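Local atomic coordinates of glutamine synthetase (Helicobacter pylori, PDB entry 5ZLI), a protein that belongs to the glutamine synthetase I-beta group, dodecameric enzymes in which each subunit joins a beta-grasp domain to a larger catalytic domain. Residues Asp28-Phe31 and Thr37-His40; Glu289-Gly294 and Ser301-His306; Gln421-His424 and Arg428-Glu431; Asp201-Ile206 and Val220-Ala225. All blocks are in the same frame, centred on the assembly; numbering follows the deposited sequence.

Contact 1 of 4, residues Asp28-Phe31 and Thr37-His40; sequences DFRF and TWNH
Arg30 and Trp38 meet across an antiparallel beta hairpin of the beta-grasp domain. Arg30 CB lies 3.4 Å from Trp38 NE1. Next, Arg30 CG reaches His40 CB at 3.6 Å; these two residues form a non-hydrogen-bonded pair, with both side chains on one face of the sheet. Arg30 CD sits over the centre of the Trp38 six-membered ring, 3.8 Å from its centroid, as a CH-pi contact. The chain is extended from CG to NE, which stands the guanidinium above the indole face in a cation-pi contact, the two planes 90° apart. Arg30 NE and NH2 grip Asp28 side-on in a salt bridge, both on OD2, with Arg30 NE 2.8 Å from Asp28 OD2; NH2 also pairs with Asp87. Asp28 OD1 accepts from His40 ND1 through its syn lone pair, in the imidazole plane. Asp28 thus holds the arginine of its own strand and the histidine of the next. On the other face, Asn39 CB covers the Phe31 ring, while Asn39 OD1 bonds to Met191 N of a neighbouring subunit. Two backbone bonds, Phe31 N to Asn39 O (3.0 Å) and Asn39 N to Phe31 O (2.8 Å), close this pair. Strand 94-103 runs parallel beside strand 26-32, and Trp38 leans on helix 238-258.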
loop_
_atom_site.group_PDB
_atom_site.type_symbol
_atom_site.label_atom_id
_atom_site.label_comp_id
_atom_site.label_asym_id
_atom_site.label_seq_id
_atom_site.Cartn_x
_atom_site.Cartn_y
_atom_site.Cartn_z
ATOM N N ASP B 28 19.629 -16.302 -43.498
ATOM C CA ASP B 28 19.940 -15.127 -42.694
ATOM C C ASP B 28 21.321 -14.648 -43.147
ATOM O O ASP B 28 22.356 -15.127 -42.681
ATOM C CB ASP B 28 19.902 -15.480 -41.191
ATOM C CG ASP B 28 19.611 -14.271 -40.297
ATOM O OD1 ASP B 28 19.060 -13.266 -40.812
ATOM O OD2 ASP B 28 19.907 -14.339 -39.074
ATOM N N PHE B 29 21.337 -13.707 -44.087
ATOM C CA PHE B 29 22.601 -13.196 -44.597
ATOM C C PHE B 29 23.146 -12.232 -43.571
ATOM O O PHE B 29 22.515 -11.209 -43.295
ATOM C CB PHE B 29 22.413 -12.489 -45.932
ATOM C CG PHE B 29 21.816 -13.350 -46.977
ATOM C CD1 PHE B 29 22.479 -14.477 -47.396
ATOM C CD2 PHE B 29 20.624 -13.024 -47.574
ATOM C CE1 PHE B 29 21.946 -15.311 -48.378
ATOM C CE2 PHE B 29 20.086 -13.839 -48.563
ATOM C CZ PHE B 29 20.745 -14.991 -48.964
ATOM N N ARG B 30 24.330 -12.510 -43.047
ATOM C CA ARG B 30 24.876 -11.667 -42.002
ATOM C C ARG B 30 26.174 -11.001 -42.436
ATOM O O ARG B 30 26.968 -11.572 -43.196
ATOM C CB ARG B 30 25.062 -12.452 -40.744
ATOM C CG ARG B 30 23.745 -12.880 -40.223
ATOM C CD ARG B 30 23.811 -13.196 -38.766
ATOM N NE ARG B 30 22.516 -13.687 -38.351
ATOM C CZ ARG B 30 22.304 -14.279 -37.195
ATOM N NH1 ARG B 30 23.331 -14.446 -36.376
ATOM N NH2 ARG B 30 21.084 -14.712 -36.876
ATOM N N PHE B 31 26.353 -9.765 -41.975
ATOM C CA PHE B 31 27.454 -8.928 -42.414
ATOM C C PHE B 31 27.766 -7.943 -41.305
ATOM O O PHE B 31 26.906 -7.621 -40.489
ATOM C CB PHE B 31 27.142 -8.194 -43.729
ATOM C CG PHE B 31 25.973 -7.241 -43.651
ATOM C CD1 PHE B 31 24.670 -7.704 -43.775
ATOM C CD2 PHE B 31 26.175 -5.874 -43.469
ATOM C CE1 PHE B 31 23.582 -6.815 -43.717
ATOM C CE2 PHE B 31 25.076 -4.967 -43.406
ATOM C CZ PHE B 31 23.790 -5.436 -43.534
ATOM N N THR B 37 29.100 -4.394 -35.329
ATOM C CA THR B 37 27.776 -4.943 -35.174
ATOM C C THR B 37 27.502 -5.967 -36.250
ATOM O O THR B 37 27.704 -5.704 -37.436
ATOM C CB THR B 37 26.740 -3.843 -35.233
ATOM O OG1 THR B 37 26.950 -2.961 -34.130
ATOM C CG2 THR B 37 25.338 -4.461 -35.182
ATOM N N TRP B 38 27.009 -7.113 -35.848
ATOM C CA TRP B 38 26.588 -8.096 -36.809
ATOM C C TRP B 38 25.160 -7.741 -37.221
ATOM O O TRP B 38 24.287 -7.529 -36.369
ATOM C CB TRP B 38 26.698 -9.486 -36.193
ATOM C CG TRP B 38 27.106 -10.537 -37.132
ATOM C CD1 TRP B 38 27.584 -10.379 -38.393
ATOM C CD2 TRP B 38 27.071 -11.937 -36.888
ATOM N NE1 TRP B 38 27.837 -11.608 -38.966
ATOM C CE2 TRP B 38 27.542 -12.578 -38.053
ATOM C CE3 TRP B 38 26.686 -12.713 -35.795
ATOM C CZ2 TRP B 38 27.640 -13.944 -38.155
ATOM C CZ3 TRP B 38 26.781 -14.063 -35.898
ATOM C CH2 TRP B 38 27.257 -14.675 -37.072
ATOM N N ASN B 39 24.926 -7.667 -38.528
ATOM C CA ASN B 39 23.632 -7.291 -39.074
ATOM C C ASN B 39 23.099 -8.434 -39.921
ATOM O O ASN B 39 23.858 -9.310 -40.337
ATOM C CB ASN B 39 23.715 -6.005 -39.896
ATOM C CG ASN B 39 24.095 -4.808 -39.065
ATOM O OD1 ASN B 39 23.232 -4.056 -38.649
ATOM N ND2 ASN B 39 25.391 -4.615 -38.825
ATOM N N HIS B 40 21.774 -8.498 -40.081
ATOM C CA HIS B 40 21.196 -9.580 -40.875
ATOM C C HIS B 40 19.977 -9.114 -41.661
ATOM O O HIS B 40 19.351 -8.087 -41.370
ATOM C CB HIS B 40 20.823 -10.796 -40.018
ATOM C CG HIS B 40 19.629 -10.590 -39.138
ATOM N ND1 HIS B 40 18.565 -11.466 -39.114
ATOM C CD2 HIS B 40 19.325 -9.606 -38.263
ATOM C CE1 HIS B 40 17.661 -11.036 -38.254
ATOM N NE2 HIS B 40 18.097 -9.907 -37.725
#

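Contact 2 of 4, residues Glu289-Gly294 and Ser301-His306; sequences ENLFSG and SEFALH
Ser301 N donates to Phe292 O at 2.6 Å, from above the carbonyl plane, and so joins the type I beta turn Asn290-Ser293 to the start of helix 302-313. The turn is braced from within: Asn290 OD1 accepts from Phe292 N at 2.9 Å, an Asx turn, and Asn290 O takes both the backbone N and the hydroxyl of Ser293. Ser301 is the N-cap of the helix. Its OG accepts from Ala304 N, though this oxygen is doubtfully placed in the model. Leu291 CD2 lies over one face of the Phe303 ring, 3.6 Å from the centroid and offset toward the rim. Leu291 CB touches the same ring at CD2. The Phe303 ring reaches back to the turn because its CG is anti to the backbone N (chi1 -178°). One residue along each segment, Ala304 CB covers a face of the Phe292 ring, 3.7 Å from the centroid. Phe303 CE2 comes to the edge of that ring, 4.1 Å from Phe292 CE1. Beyond the two segments, Phe292 packs on Val282 and Val284 of strand 278-286 and meets the rings of Phe307 and Phe366. The contact lodges the first turn of helix 302-313 beside the large catalytic-domain sheet.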
loop_
_atom_site.group_PDB
_atom_site.type_symbol
_atom_site.label_atom_id
_atom_site.label_comp_id
_atom_site.label_asym_id
_atom_site.label_seq_id
_atom_site.Cartn_x
_atom_site.Cartn_y
_atom_site.Cartn_z
ATOM N N GLU B 289 55.473 -24.928 -41.856
ATOM C CA GLU B 289 56.460 -24.691 -40.817
ATOM C C GLU B 289 56.001 -23.481 -40.018
ATOM O O GLU B 289 55.359 -22.580 -40.565
ATOM C CB GLU B 289 57.873 -24.474 -41.409
ATOM C CG GLU B 289 58.098 -23.198 -42.268
ATOM C CD GLU B 289 58.826 -23.466 -43.610
ATOM O OE1 GLU B 289 58.945 -24.652 -44.017
ATOM O OE2 GLU B 289 59.262 -22.488 -44.275
ATOM N N ASN B 290 56.279 -23.467 -38.721
ATOM C CA ASN B 290 55.814 -22.375 -37.886
ATOM C C ASN B 290 56.945 -21.370 -37.782
ATOM O O ASN B 290 57.870 -21.550 -36.989
ATOM C CB ASN B 290 55.380 -22.889 -36.519
ATOM C CG ASN B 290 54.804 -21.794 -35.643
ATOM O OD1 ASN B 290 55.057 -20.609 -35.855
ATOM N ND2 ASN B 290 53.990 -22.185 -34.669
ATOM N N LEU B 291 56.802 -20.245 -38.479
ATOM C CA LEU B 291 57.911 -19.308 -38.542
ATOM C C LEU B 291 58.172 -18.603 -37.218
ATOM O O LEU B 291 59.212 -17.946 -37.082
ATOM C CB LEU B 291 57.688 -18.263 -39.641
ATOM C CG LEU B 291 57.917 -18.617 -41.113
ATOM C CD1 LEU B 291 57.070 -19.772 -41.520
ATOM C CD2 LEU B 291 57.653 -17.430 -41.986
ATOM N N PHE B 292 57.295 -18.753 -36.231
ATOM C CA PHE B 292 57.500 -18.067 -34.967
ATOM C C PHE B 292 58.414 -18.838 -34.046
ATOM O O PHE B 292 59.029 -18.246 -33.161
ATOM C CB PHE B 292 56.161 -17.833 -34.272
ATOM C CG PHE B 292 55.527 -16.533 -34.633
ATOM C CD1 PHE B 292 55.683 -16.007 -35.907
ATOM C CD2 PHE B 292 54.795 -15.821 -33.701
ATOM C CE1 PHE B 292 55.119 -14.797 -36.254
ATOM C CE2 PHE B 292 54.216 -14.606 -34.042
ATOM C CZ PHE B 292 54.380 -14.097 -35.331
ATOM N N SER B 293 58.533 -20.136 -34.253
ATOM C CA SER B 293 59.403 -20.977 -33.454
ATOM C C SER B 293 60.828 -20.947 -33.993
ATOM O O SER B 293 61.062 -21.146 -35.187
ATOM C CB SER B 293 58.866 -22.397 -33.453
ATOM O OG SER B 293 58.906 -22.903 -34.768
ATOM N N GLY B 294 61.772 -20.741 -33.099
ATOM C CA GLY B 294 63.165 -20.761 -33.451
ATOM C C GLY B 294 63.936 -20.848 -32.166
ATOM O O GLY B 294 63.378 -21.214 -31.127
ATOM N N SER B 301 61.443 -17.294 -33.041
ATOM C CA SER B 301 62.398 -17.013 -34.096
ATOM C C SER B 301 62.670 -15.519 -34.235
ATOM O O SER B 301 61.905 -14.667 -33.775
ATOM C CB SER B 301 61.900 -17.612 -35.415
ATOM O OG SER B 301 60.580 -17.202 -35.730
ATOM N N GLU B 302 63.817 -15.213 -34.851
ATOM C CA GLU B 302 64.089 -13.846 -35.299
ATOM C C GLU B 302 62.892 -13.295 -36.071
ATOM O O GLU B 302 62.466 -12.158 -35.853
ATOM C CB GLU B 302 65.373 -13.840 -36.153
ATOM C CG GLU B 302 65.578 -12.648 -37.093
ATOM C CD GLU B 302 66.640 -12.918 -38.185
ATOM O OE1 GLU B 302 67.369 -13.939 -38.083
ATOM O OE2 GLU B 302 66.744 -12.110 -39.148
ATOM N N PHE B 303 62.307 -14.123 -36.937
ATOM C CA PHE B 303 61.120 -13.730 -37.683
ATOM C C PHE B 303 60.006 -13.275 -36.745
ATOM O O PHE B 303 59.387 -12.224 -36.961
ATOM C CB PHE B 303 60.672 -14.912 -38.545
ATOM C CG PHE B 303 59.478 -14.629 -39.398
ATOM C CD1 PHE B 303 59.619 -13.984 -40.615
ATOM C CD2 PHE B 303 58.212 -15.007 -38.995
ATOM C CE1 PHE B 303 58.515 -13.719 -41.420
ATOM C CE2 PHE B 303 57.102 -14.742 -39.792
ATOM C CZ PHE B 303 57.261 -14.094 -41.006
ATOM N N ALA B 304 59.730 -14.065 -35.699
ATOM C CA ALA B 304 58.702 -13.705 -34.718
ATOM C C ALA B 304 59.079 -12.463 -33.921
ATOM O O ALA B 304 58.218 -11.630 -33.624
ATOM C CB ALA B 304 58.424 -14.870 -33.774
ATOM N N LEU B 305 60.344 -12.339 -33.518
ATOM C CA LEU B 305 60.716 -11.180 -32.712
ATOM C C LEU B 305 60.664 -9.895 -33.519
ATOM O O LEU B 305 60.369 -8.829 -32.964
ATOM C CB LEU B 305 62.117 -11.344 -32.131
ATOM C CG LEU B 305 62.223 -12.178 -30.875
ATOM C CD1 LEU B 305 63.629 -12.697 -30.772
ATOM C CD2 LEU B 305 61.866 -11.306 -29.698
ATOM N N HIS B 306 60.960 -9.977 -34.819
ATOM C CA HIS B 306 60.764 -8.832 -35.695
ATOM C C HIS B 306 59.278 -8.545 -35.868
ATOM O O HIS B 306 58.855 -7.382 -35.830
ATOM C CB HIS B 306 61.471 -9.071 -37.034
ATOM C CG HIS B 306 62.970 -8.983 -36.954
ATOM N ND1 HIS B 306 63.626 -8.079 -36.143
ATOM C CD2 HIS B 306 63.936 -9.707 -37.564
ATOM C CE1 HIS B 306 64.930 -8.246 -36.264
ATOM N NE2 HIS B 306 65.143 -9.231 -37.119
#

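Contact 3 of 4, residues Gln421-His424 and Arg428-Glu431; sequences QMPH and RSLE
Pro423 and His424 meet Arg428 and Ser429 where a loop leads into helix 426-434, a short-range loop-to-helix contact in the catalytic domain. It lies next to another subunit. The loop runs on from helix 411-415, and its residues fold against the first turns of the helix that follows. Arg428 carries most of the contact. Its chain bends at chi3 (53°), and the guanidinium comes back over the loop. His424 CB lies over one face of that group, while Pro423 CA meets its edge, 3.7 Å from Arg428 NH1. The imidazole of His424 and the Arg428 side chain lie side by side and point the same way, with their planes 66° apart. The stronger partner of Arg428 belongs to another chain: Arg428 NH2 forms an intersubunit salt bridge with Glu431 of a neighbouring subunit. Arg316 of helix 315-322 in the same chain packs on Pro423 and brings a like charge close to Arg428 NH1, which the bridge to that glutamate would be expected to offset. The other half of the contact is Pro423 against Ser429. Ser429 OG lies 3.3 Å from Pro423 CB and bonds to Tyr329 OH and Thr425 O, so the hydroxyl that touches the proline has polar partners as well. The one hydrogen bond between the two segments is weak: Arg428 NH1 donates to His424 ND1 at 3.0 Å, but the N-H...N angle is a bent 123°.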
loop_
_atom_site.group_PDB
_atom_site.type_symbol
_atom_site.label_atom_id
_atom_site.label_comp_id
_atom_site.label_asym_id
_atom_site.label_seq_id
_atom_site.Cartn_x
_atom_site.Cartn_y
_atom_site.Cartn_z
ATOM N N GLN B 421 54.344 3.326 -22.858
ATOM C CA GLN B 421 53.101 2.857 -22.269
ATOM C C GLN B 421 51.965 2.946 -23.289
ATOM O O GLN B 421 52.077 3.601 -24.324
ATOM C CB GLN B 421 52.781 3.689 -21.017
ATOM C CG GLN B 421 52.453 5.171 -21.367
ATOM C CD GLN B 421 52.217 6.111 -20.169
ATOM O OE1 GLN B 421 52.088 5.686 -19.021
ATOM N NE2 GLN B 421 52.176 7.405 -20.455
ATOM N N MET B 422 50.860 2.266 -22.982
ATOM C CA MET B 422 49.662 2.321 -23.812
ATOM C C MET B 422 49.035 3.729 -23.774
ATOM O O MET B 422 49.220 4.490 -22.812
ATOM C CB MET B 422 48.655 1.279 -23.323
ATOM C CG MET B 422 48.797 -0.181 -23.828
ATOM S SD MET B 422 48.004 -0.545 -25.417
ATOM C CE MET B 422 49.121 0.205 -26.586
ATOM N N PRO B 423 48.353 4.137 -24.840
ATOM C CA PRO B 423 47.632 5.415 -24.796
ATOM C C PRO B 423 46.463 5.372 -23.826
ATOM O O PRO B 423 45.829 4.335 -23.605
ATOM C CB PRO B 423 47.157 5.615 -26.236
ATOM C CG PRO B 423 47.244 4.281 -26.859
ATOM C CD PRO B 423 48.286 3.502 -26.163
ATOM N N HIS B 424 46.200 6.517 -23.219
ATOM C CA HIS B 424 45.213 6.536 -22.154
ATOM C C HIS B 424 43.796 6.746 -22.643
ATOM O O HIS B 424 42.851 6.327 -21.973
ATOM C CB HIS B 424 45.526 7.646 -21.171
ATOM C CG HIS B 424 46.727 7.396 -20.338
ATOM N ND1 HIS B 424 47.911 8.074 -20.529
ATOM C CD2 HIS B 424 46.896 6.636 -19.233
ATOM C CE1 HIS B 424 48.783 7.689 -19.615
ATOM N NE2 HIS B 424 48.190 6.823 -18.811
ATOM N N ARG B 428 43.739 9.965 -28.056
ATOM C CA ARG B 428 45.163 9.945 -28.337
ATOM C C ARG B 428 45.499 8.771 -29.253
ATOM O O ARG B 428 46.306 8.936 -30.169
ATOM C CB ARG B 428 45.970 9.941 -27.029
ATOM C CG ARG B 428 47.210 10.874 -27.074
ATOM C CD ARG B 428 47.879 11.043 -25.717
ATOM N NE ARG B 428 48.219 9.770 -25.071
ATOM C CZ ARG B 428 48.668 9.671 -23.824
ATOM N NH1 ARG B 428 48.966 8.493 -23.290
ATOM N NH2 ARG B 428 48.805 10.779 -23.112
ATOM N N SER B 429 44.816 7.624 -29.084
ATOM C CA SER B 429 45.036 6.468 -29.949
ATOM C C SER B 429 44.721 6.773 -31.404
ATOM O O SER B 429 45.445 6.338 -32.305
ATOM C CB SER B 429 44.164 5.315 -29.492
ATOM O OG SER B 429 44.656 4.808 -28.288
ATOM N N LEU B 430 43.663 7.548 -31.658
ATOM C CA LEU B 430 43.357 7.878 -33.042
ATOM C C LEU B 430 44.385 8.849 -33.585
ATOM O O LEU B 430 44.866 8.684 -34.714
ATOM C CB LEU B 430 41.950 8.445 -33.168
ATOM C CG LEU B 430 40.890 7.378 -32.901
ATOM C CD1 LEU B 430 39.502 7.975 -32.735
ATOM C CD2 LEU B 430 40.895 6.377 -34.036
ATOM N N GLU B 431 44.751 9.852 -32.785
ATOM C CA GLU B 431 45.866 10.720 -33.133
ATOM C C GLU B 431 47.126 9.895 -33.457
ATOM O O GLU B 431 47.743 10.066 -34.512
ATOM C CB GLU B 431 46.073 11.704 -31.979
ATOM C CG GLU B 431 45.003 12.806 -31.965
ATOM C CD GLU B 431 44.914 13.592 -30.649
ATOM O OE1 GLU B 431 45.719 13.353 -29.709
ATOM O OE2 GLU B 431 44.016 14.462 -30.567
#

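Contact 4 of 4, residues Asp201-Ile206 and Val220-Ala225; sequences DIRTEI and VHHEVA
Arg203 carries the contact of helix 200-212 with Val220, His221 and His222. The helix and strand axes approach to 8.9 Å and run nearly antiparallel, at 153°. At the start of the segment, Asp201 turns to a neighbouring subunit, where its OD1 accepts from Ala91 N. Arg203 then points at the strand. Arg203 CB touches Val220 CG2 at 3.7 Å, and Arg203 CD lies 3.6 Å from His221 O. A bend at chi3 (-45°) lays the guanidinium over the backbone between His221 and His222. His222 N sits 3.1 Å above the Arg203 guanidinium plane, over its centre. The imidazole of His222 stands almost upright to that plane, at 87°, and presents its edge to Arg203 NH1. Both side chains have a common partner, Asp197: its OD1 forms a salt bridge with Arg203 NH1 and accepts from His222 ND1. One acid therefore holds the buried arginine and the histidine together. A turn further on, Ile206 packs on strand 133-145 and helix 238-258. Helix 200-212 thus lies against the catalytic-domain sheet, and at Val220 a strand of the neighbouring subunit continues that sheet in an antiparallel ladder.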
loop_
_atom_site.group_PDB
_atom_site.type_symbol
_atom_site.label_atom_id
_atom_site.label_comp_id
_atom_site.label_asym_id
_atom_site.label_seq_id
_atom_site.Cartn_x
_atom_site.Cartn_y
_atom_site.Cartn_z
ATOM N N ASP B 201 26.208 -24.158 -15.515
ATOM C CA ASP B 201 25.317 -24.734 -16.527
ATOM C C ASP B 201 25.085 -23.774 -17.677
ATOM O O ASP B 201 24.744 -24.192 -18.787
ATOM C CB ASP B 201 23.978 -25.136 -15.910
ATOM C CG ASP B 201 24.113 -26.318 -14.963
ATOM O OD1 ASP B 201 25.188 -26.978 -14.976
ATOM O OD2 ASP B 201 23.150 -26.590 -14.215
ATOM N N ILE B 202 25.197 -22.482 -17.404
ATOM C CA ILE B 202 25.089 -21.485 -18.452
ATOM C C ILE B 202 26.322 -21.546 -19.348
ATOM O O ILE B 202 26.222 -21.557 -20.580
ATOM C CB ILE B 202 24.912 -20.107 -17.799
ATOM C CG1 ILE B 202 23.430 -19.768 -17.603
ATOM C CG2 ILE B 202 25.580 -19.027 -18.629
ATOM C CD1 ILE B 202 22.719 -19.261 -18.822
ATOM N N ARG B 203 27.509 -21.614 -18.738
ATOM C CA ARG B 203 28.736 -21.716 -19.517
ATOM C C ARG B 203 28.758 -23.023 -20.286
ATOM O O ARG B 203 29.061 -23.059 -21.486
ATOM C CB ARG B 203 29.955 -21.576 -18.587
ATOM C CG ARG B 203 30.066 -20.146 -17.985
ATOM C CD ARG B 203 31.383 -19.830 -17.282
ATOM N NE ARG B 203 31.817 -20.904 -16.401
ATOM C CZ ARG B 203 31.709 -20.887 -15.073
ATOM N NH1 ARG B 203 31.239 -19.822 -14.455
ATOM N NH2 ARG B 203 32.119 -21.924 -14.359
ATOM N N THR B 204 28.349 -24.090 -19.629
ATOM C CA THR B 204 28.258 -25.373 -20.296
ATOM C C THR B 204 27.261 -25.339 -21.450
ATOM O O THR B 204 27.475 -25.995 -22.479
ATOM C CB THR B 204 27.888 -26.429 -19.265
ATOM O OG1 THR B 204 28.997 -26.609 -18.373
ATOM C CG2 THR B 204 27.597 -27.709 -19.926
ATOM N N GLU B 205 26.150 -24.609 -21.296
ATOM C CA GLU B 205 25.161 -24.536 -22.374
ATOM C C GLU B 205 25.659 -23.691 -23.542
ATOM O O GLU B 205 25.254 -23.911 -24.687
ATOM C CB GLU B 205 23.834 -24.000 -21.845
ATOM C CG GLU B 205 22.754 -23.722 -22.908
ATOM C CD GLU B 205 21.440 -23.235 -22.267
ATOM O OE1 GLU B 205 21.459 -22.977 -21.032
ATOM O OE2 GLU B 205 20.407 -23.090 -22.983
ATOM N N ILE B 206 26.495 -22.693 -23.266
ATOM C CA ILE B 206 27.113 -21.906 -24.335
ATOM C C ILE B 206 27.983 -22.782 -25.240
ATOM O O ILE B 206 27.754 -22.883 -26.449
ATOM C CB ILE B 206 27.900 -20.735 -23.722
ATOM C CG1 ILE B 206 26.874 -19.697 -23.231
ATOM C CG2 ILE B 206 28.907 -20.170 -24.677
ATOM C CD1 ILE B 206 27.391 -18.600 -22.343
ATOM N N VAL B 220 36.610 -23.920 -20.575
ATOM C CA VAL B 220 35.544 -23.025 -20.142
ATOM C C VAL B 220 35.583 -22.894 -18.625
ATOM O O VAL B 220 35.398 -23.883 -17.900
ATOM C CB VAL B 220 34.183 -23.508 -20.664
ATOM C CG1 VAL B 220 33.863 -24.848 -20.126
ATOM C CG2 VAL B 220 33.101 -22.538 -20.292
ATOM N N HIS B 221 35.763 -21.664 -18.130
ATOM C CA HIS B 221 35.868 -21.438 -16.696
ATOM C C HIS B 221 35.160 -20.151 -16.364
ATOM O O HIS B 221 34.922 -19.313 -17.227
ATOM C CB HIS B 221 37.349 -21.355 -16.196
ATOM C CG HIS B 221 38.199 -20.295 -16.859
ATOM N ND1 HIS B 221 38.280 -18.994 -16.398
ATOM C CD2 HIS B 221 38.978 -20.336 -17.972
ATOM C CE1 HIS B 221 39.085 -18.291 -17.180
ATOM N NE2 HIS B 221 39.511 -19.078 -18.150
ATOM N N HIS B 222 34.784 -20.025 -15.105
ATOM C CA HIS B 222 34.531 -18.698 -14.570
ATOM C C HIS B 222 35.798 -17.839 -14.687
ATOM O O HIS B 222 36.920 -18.343 -14.655
ATOM C CB HIS B 222 34.109 -18.816 -13.112
ATOM C CG HIS B 222 33.193 -17.729 -12.652
ATOM N ND1 HIS B 222 31.830 -17.895 -12.550
ATOM C CD2 HIS B 222 33.443 -16.448 -12.294
ATOM C CE1 HIS B 222 31.281 -16.771 -12.124
ATOM N NE2 HIS B 222 32.239 -15.877 -11.964
ATOM N N GLU B 223 35.629 -16.525 -14.809
ATOM C CA GLU B 223 36.786 -15.625 -14.801
ATOM C C GLU B 223 36.885 -14.824 -13.502
ATOM O O GLU B 223 36.088 -15.002 -12.583
ATOM C CB GLU B 223 36.734 -14.699 -16.011
ATOM C CG GLU B 223 37.819 -14.960 -17.052
ATOM C CD GLU B 223 39.223 -14.648 -16.516
ATOM O OE1 GLU B 223 40.152 -15.465 -16.732
ATOM O OE2 GLU B 223 39.405 -13.544 -15.918
ATOM N N VAL B 224 37.840 -13.883 -13.468
ATOM C CA VAL B 224 38.268 -13.245 -12.215
ATOM C C VAL B 224 37.206 -12.278 -11.673
ATOM O O VAL B 224 37.007 -12.177 -10.458
ATOM C CB VAL B 224 39.623 -12.533 -12.397
ATOM C CG1 VAL B 224 39.905 -11.637 -11.209
ATOM C CG2 VAL B 224 40.727 -13.535 -12.602
ATOM N N ALA B 225 36.585 -11.485 -12.538
ATOM C CA ALA B 225 35.531 -10.582 -12.088
ATOM C C ALA B 225 34.246 -11.361 -11.786
ATOM O O ALA B 225 34.102 -12.538 -12.118
ATOM C CB ALA B 225 35.255 -9.511 -13.128
#

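Overall arrangement
Along the chain the order is contact 1, contact 4, contact 2, contact 3, each closing before the next opens. Contact 1 belongs to the beta-grasp domain; the other three fall in the catalytic domain. No two touch: centres lie from about 26 Å (contacts 1 and 4) to about 37 Å (contacts 1 and 2) apart. Contacts 2 and 4 reach the same large sheet, about 34 Å apart between centres. Contacts 1 and 3 are on opposite sides of the chain's centre. Between subunits, contacts 1 and 4 face each other: His40 of one copy makes a weak hydrogen bond to Asp197 and packs on Arg203 of its neighbour, joining the two domain types. Contact 3 meets another subunit, whereas contact 2 touches none.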